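Local coordinates for SPD1 nuclease (Streptococcus pyogenes, PDB 2XGR), which probably cuts DNA as a secreted, prophage-encoded endonuclease of the His-Me finger superfamily, at residues L62-L67 with C128-E133; H121-Q126 with P134-A139. All blocks are in the same frame, centred on the assembly; numbering follows the deposited sequence.

Interaction 1: residues L62-L67 with C128-E133; sequences LQLGEL and CGLNDE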
loop_
_atom_site.group_PDB
_atom_site.type_symbol
_atom_site.label_atom_id
_atom_site.label_comp_id
_atom_site.label_asym_id
_atom_site.label_seq_id
_atom_site.Cartn_x
_atom_site.Cartn_y
_atom_site.Cartn_z
ATOM N N LEU A 62 -8.306 -2.602 10.591
ATOM C CA LEU A 62 -7.728 -1.478 9.876
ATOM C C LEU A 62 -7.347 -0.474 10.937
ATOM O O LEU A 62 -8.150 -0.094 11.748
ATOM C CB LEU A 62 -8.760 -0.902 8.922
ATOM C CG LEU A 62 -8.396 0.405 8.211
ATOM C CD1 LEU A 62 -7.249 0.121 7.222
ATOM C CD2 LEU A 62 -9.635 0.949 7.485
ATOM N N GLN A 63 -6.068 -0.127 10.965
ATOM C CA GLN A 63 -5.578 0.861 11.927
ATOM C C GLN A 63 -5.053 2.078 11.165
ATOM O O GLN A 63 -4.205 1.920 10.298
ATOM C CB GLN A 63 -4.529 0.149 12.801
ATOM C CG GLN A 63 -4.220 0.965 14.077
ATOM C CD GLN A 63 -3.820 0.105 15.299
ATOM O OE1 GLN A 63 -3.198 0.648 16.218
ATOM N NE2 GLN A 63 -4.128 -1.212 15.308
ATOM N N LEU A 64 -5.493 3.292 11.513
ATOM C CA LEU A 64 -5.073 4.473 10.799
ATOM C C LEU A 64 -4.237 5.325 11.737
ATOM O O LEU A 64 -4.702 5.652 12.815
ATOM C CB LEU A 64 -6.289 5.271 10.368
ATOM C CG LEU A 64 -7.242 4.558 9.372
ATOM C CD1 LEU A 64 -8.496 5.430 9.044
ATOM C CD2 LEU A 64 -6.449 4.172 8.135
ATOM N N GLY A 65 -3.089 5.797 11.305
ATOM C CA GLY A 65 -2.336 6.651 12.197
ATOM C C GLY A 65 -3.016 8.013 12.383
ATOM O O GLY A 65 -3.874 8.403 11.624
ATOM N N GLU A 66 -2.680 8.694 13.472
ATOM C CA GLU A 66 -3.213 10.081 13.672
ATOM C C GLU A 66 -2.861 11.055 12.521
ATOM O O GLU A 66 -1.867 10.877 11.770
ATOM C CB GLU A 66 -2.603 10.644 15.005
ATOM C CG GLU A 66 -1.127 11.004 14.733
ATOM C CD GLU A 66 -0.322 11.273 15.956
ATOM O OE1 GLU A 66 -0.837 11.961 16.858
ATOM O OE2 GLU A 66 0.820 10.765 16.020
ATOM N N LEU A 67 -3.701 12.070 12.321
ATOM C CA LEU A 67 -3.245 13.230 11.573
ATOM C C LEU A 67 -2.299 13.999 12.457
ATOM O O LEU A 67 -2.567 14.178 13.651
ATOM C CB LEU A 67 -4.416 14.134 11.204
ATOM C CG LEU A 67 -5.462 13.479 10.290
ATOM C CD1 LEU A 67 -6.572 14.522 10.020
ATOM C CD2 LEU A 67 -4.774 13.082 8.936
ATOM N N CYS A 128 -9.588 -1.570 1.832
ATOM C CA CYS A 128 -10.125 -0.963 3.081
ATOM C C CYS A 128 -11.544 -0.380 2.993
ATOM O O CYS A 128 -12.131 0.016 4.031
ATOM C CB CYS A 128 -9.171 0.135 3.620
ATOM S SG CYS A 128 -9.045 1.643 2.563
ATOM N N GLY A 129 -12.036 -0.145 1.790
ATOM C CA GLY A 129 -13.378 0.410 1.669
ATOM C C GLY A 129 -13.619 1.825 2.169
ATOM O O GLY A 129 -14.782 2.263 2.284
ATOM N N LEU A 130 -12.562 2.588 2.385
ATOM C CA LEU A 130 -12.663 3.975 2.919
ATOM C C LEU A 130 -12.756 5.027 1.833
ATOM O O LEU A 130 -12.052 4.971 0.839
ATOM C CB LEU A 130 -11.412 4.361 3.733
ATOM C CG LEU A 130 -11.115 3.456 4.920
ATOM C CD1 LEU A 130 -9.810 4.027 5.487
ATOM C CD2 LEU A 130 -12.284 3.517 5.966
ATOM N N ASN A 131 -13.698 5.949 2.019
ATOM C CA ASN A 131 -13.929 7.054 1.078
ATOM C C ASN A 131 -13.675 8.344 1.856
ATOM O O ASN A 131 -14.285 8.554 2.914
ATOM C CB ASN A 131 -15.415 7.050 0.674
ATOM C CG ASN A 131 -15.763 5.883 -0.256
ATOM O OD1 ASN A 131 -15.304 5.849 -1.396
ATOM N ND2 ASN A 131 -16.543 4.914 0.240
ATOM N N ASP A 132 -12.822 9.196 1.302
ATOM C CA ASP A 132 -12.576 10.533 1.865
ATOM C C ASP A 132 -12.074 10.585 3.291
ATOM O O ASP A 132 -12.321 11.577 3.970
ATOM C CB ASP A 132 -13.812 11.442 1.750
ATOM C CG ASP A 132 -13.587 12.588 0.778
ATOM O OD1 ASP A 132 -14.123 12.493 -0.364
ATOM O OD2 ASP A 132 -12.854 13.561 1.143
ATOM N N GLU A 133 -11.384 9.555 3.768
ATOM C CA GLU A 133 -10.887 9.550 5.146
ATOM C C GLU A 133 -9.487 10.168 5.132
ATOM O O GLU A 133 -8.575 9.650 4.497
ATOM C CB GLU A 133 -10.879 8.089 5.670
ATOM C CG GLU A 133 -9.977 7.828 6.922
ATOM C CD GLU A 133 -10.278 8.826 8.002
ATOM O OE1 GLU A 133 -11.486 9.066 8.191
ATOM O OE2 GLU A 133 -9.405 9.598 8.472
#
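Glu133 joins this contact through its aliphatic part while its charge is used elsewhere: OE2 forms a salt bridge with NH1 of Arg135, and the CG methylene of Glu133 lies against the CD1 methyl of Leu64 at 3.5 Å. With CG anti to the backbone N (chi1 161°), the glutamate brings its methylene to the leucine; the bend at chi2 (51°) then turns the carboxylate toward the arginine. Leu64 and Glu133 approach from opposite directions. No hydrogen bond links 62-67 to 128-133, and the contact across the segments is made by carbon atoms throughout.

Leu62 and Leu130 meet tip to tip, with CD2 of Leu62 3.7 Å from CD1 of Leu130. That same CD1 also sits 4.0 Å from CD1 of Leu64, so that one methyl of Leu130 touches two strand residues that project from the same face of 62-64. Leu62 carries its CG anti to the backbone N (chi1 172°), and from this position CD2 also packs on CB of Cys128 at 4.0 Å. The sulfur of Cys128 turns from the strand and receives a weak bond from N of Leu130, with SG and N 3.6 Å apart. Gly129, with positive phi, takes the chain out of the helix between these two residues.

Only 192 Å² is buried in all, and four of the five touching residues stay partly exposed, as befits a surface contact. Leu62 and Leu64 also rest on Ser76 of strand 76-80, the antiparallel partner of 61-64, and Cys128 reaches Ile78 of that strand. The contact thus lays the loop between helix 125-128 and strand 137-139 over the 61-64 side of the large antiparallel sheet.

Interaction 2: residues H121-Q126 with P134-A139; sequences HLVGYQ and PRNLVA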
loop_
_atom_site.group_PDB
_atom_site.type_symbol
_atom_site.label_atom_id
_atom_site.label_comp_id
_atom_site.label_asym_id
_atom_site.label_seq_id
_atom_site.Cartn_x
_atom_site.Cartn_y
_atom_site.Cartn_z
ATOM N N HIS A 121 -5.124 7.253 -2.128
ATOM C CA HIS A 121 -5.227 6.472 -0.934
ATOM C C HIS A 121 -3.835 5.964 -0.484
ATOM O O HIS A 121 -2.952 5.752 -1.319
ATOM C CB HIS A 121 -6.020 5.175 -1.245
ATOM C CG HIS A 121 -7.516 5.378 -1.222
ATOM N ND1 HIS A 121 -8.141 6.297 -2.033
ATOM C CD2 HIS A 121 -8.498 4.763 -0.528
ATOM C CE1 HIS A 121 -9.443 6.278 -1.798
ATOM N NE2 HIS A 121 -9.689 5.333 -0.921
ATOM N N LEU A 122 -3.688 5.750 0.831
ATOM C CA LEU A 122 -2.525 5.000 1.337
ATOM C C LEU A 122 -2.807 3.483 1.113
ATOM O O LEU A 122 -2.250 2.901 0.205
ATOM C CB LEU A 122 -2.256 5.314 2.816
ATOM C CG LEU A 122 -1.821 6.820 3.037
ATOM C CD1 LEU A 122 -1.652 7.050 4.613
ATOM C CD2 LEU A 122 -0.436 7.075 2.383
ATOM N N VAL A 123 -3.733 2.909 1.876
ATOM C CA VAL A 123 -4.199 1.548 1.575
ATOM C C VAL A 123 -5.317 1.647 0.499
ATOM O O VAL A 123 -6.277 2.382 0.692
ATOM C CB VAL A 123 -4.694 0.845 2.839
ATOM C CG1 VAL A 123 -5.462 -0.472 2.459
ATOM C CG2 VAL A 123 -3.506 0.432 3.731
ATOM N N GLY A 124 -5.134 1.016 -0.679
ATOM C CA GLY A 124 -6.142 1.182 -1.740
ATOM C C GLY A 124 -7.556 0.795 -1.320
ATOM O O GLY A 124 -7.811 -0.100 -0.458
ATOM N N TYR A 125 -8.489 1.388 -2.061
ATOM C CA TYR A 125 -9.904 1.258 -1.697
ATOM C C TYR A 125 -10.418 -0.162 -1.562
ATOM O O TYR A 125 -11.144 -0.456 -0.599
ATOM C CB TYR A 125 -10.747 1.987 -2.808
ATOM C CG TYR A 125 -12.196 1.952 -2.484
ATOM C CD1 TYR A 125 -12.736 2.732 -1.463
ATOM C CD2 TYR A 125 -13.013 1.041 -3.108
ATOM C CE1 TYR A 125 -14.109 2.720 -1.172
ATOM C CE2 TYR A 125 -14.404 1.027 -2.840
ATOM C CZ TYR A 125 -14.910 1.812 -1.826
ATOM O OH TYR A 125 -16.267 1.770 -1.528
ATOM N N GLN A 126 -10.112 -1.052 -2.515
ATOM C CA GLN A 126 -10.784 -2.355 -2.468
ATOM C C GLN A 126 -10.269 -3.193 -1.311
ATOM O O GLN A 126 -10.873 -4.196 -0.934
ATOM C CB GLN A 126 -10.617 -3.119 -3.783
ATOM C CG GLN A 126 -11.320 -2.460 -4.962
ATOM C CD GLN A 126 -11.603 -3.431 -6.084
ATOM O OE1 GLN A 126 -12.615 -3.287 -6.820
ATOM N NE2 GLN A 126 -10.726 -4.355 -6.281
ATOM N N PRO A 134 -9.289 11.344 5.794
ATOM C CA PRO A 134 -8.014 12.002 5.568
ATOM C C PRO A 134 -6.822 11.198 6.084
ATOM O O PRO A 134 -5.698 11.442 5.610
ATOM C CB PRO A 134 -8.151 13.333 6.354
ATOM C CG PRO A 134 -9.285 13.112 7.233
ATOM C CD PRO A 134 -10.228 12.221 6.505
ATOM N N ARG A 135 -7.038 10.384 7.109
ATOM C CA ARG A 135 -5.907 9.553 7.652
ATOM C C ARG A 135 -5.458 8.443 6.705
ATOM O O ARG A 135 -4.413 7.823 6.923
ATOM C CB ARG A 135 -6.306 8.873 8.926
ATOM C CG ARG A 135 -6.462 9.944 10.024
ATOM C CD ARG A 135 -7.174 9.262 11.190
ATOM N NE ARG A 135 -7.625 10.287 12.105
ATOM C CZ ARG A 135 -8.709 11.061 11.975
ATOM N NH1 ARG A 135 -9.485 11.109 10.844
ATOM N NH2 ARG A 135 -9.014 11.804 13.038
ATOM N N ASN A 136 -6.231 8.237 5.633
ATOM C CA ASN A 136 -5.828 7.309 4.552
ATOM C C ASN A 136 -5.602 8.017 3.209
ATOM O O ASN A 136 -5.577 7.396 2.134
ATOM C CB ASN A 136 -6.918 6.228 4.411
ATOM C CG ASN A 136 -6.445 5.050 3.578
ATOM O OD1 ASN A 136 -5.365 4.514 3.864
ATOM N ND2 ASN A 136 -7.186 4.703 2.445
ATOM N N LEU A 137 -5.334 9.344 3.224
ATOM C CA LEU A 137 -5.137 10.077 1.983
ATOM C C LEU A 137 -3.875 10.946 2.079
ATOM O O LEU A 137 -3.668 11.567 3.125
ATOM C CB LEU A 137 -6.332 11.026 1.706
ATOM C CG LEU A 137 -7.661 10.327 1.346
ATOM C CD1 LEU A 137 -8.842 11.304 1.376
ATOM C CD2 LEU A 137 -7.528 9.652 -0.035
ATOM N N VAL A 138 -3.119 11.034 0.997
ATOM C CA VAL A 138 -2.016 12.006 0.817
ATOM C C VAL A 138 -2.046 12.566 -0.603
ATOM O O VAL A 138 -2.483 11.902 -1.568
ATOM C CB VAL A 138 -0.636 11.369 1.107
ATOM C CG1 VAL A 138 -0.569 10.860 2.560
ATOM C CG2 VAL A 138 -0.355 10.215 0.124
ATOM N N ALA A 139 -1.491 13.775 -0.773
ATOM C CA ALA A 139 -1.283 14.326 -2.076
ATOM C C ALA A 139 -0.390 13.379 -2.859
ATOM O O ALA A 139 0.699 13.041 -2.395
ATOM C CB ALA A 139 -0.568 15.672 -1.921
#
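Asn136 holds the turn after His121 with both ends of its amide and with its backbone. OD1 accepts the N-H of Val123 at 3.0 Å, the donor tilted 19° from the carbonyl plane, while ND2 donates to Val123 O, also at 3.0 Å and nearly straight (173°), meeting a lone pair in the carbonyl plane. CG anti to the backbone N (chi1 -166°) extends the amide across the turn. Asn136 O in addition accepts from Leu122 N at 2.8 Å, and CA of His121 makes a CA-H...O contact with it. Ser76 OG is a further partner of OD1. The His121 ring packs closely here too: its CD2 lies 3.3 Å from Asn136 ND2, ring and amide almost perpendicular, with Val123 O in plane at the ring edge.

This buried part is completed by Leu122, whose CD2 packs on CG1 of Val138 at 3.8 Å, the two side chains crossing near a right angle. The other side is looser and partly exposed. His121 and Leu137, an antiparallel non-hydrogen-bonded pair, lie side by side with ND1 and CD2 4.0 Å apart.

Bonds at both OD1 and ND2, the latter in the amide plane, should hold the amide's rotation, and NE2 of His121 is engaged by Leu130 O. His121 follows Arg119 and Gly120 in the Arg-Gly-His motif of this nuclease family, so the network is consistent with holding a probable active-site histidine in place.

The centres of the two interactions are 7 Å apart, on the same side of the chain's centre. Their segments alternate along the chain: 62-67, 121-126, 128-133, 134-139. Interaction 2 pairs strand 119-121 with strand 137-139, consistent with the beta hairpin of a His-Me finger, and interaction 1 ties the intervening loop to strand 61-64 of the large sheet. The two also touch directly where Gly65 O packs on Arg135 CG. Both contacts rest on Ser76 and Ile78 of strand 76-80, so finger, loop and sheet edge pack together, with the probable active-site histidine of the family on the finger.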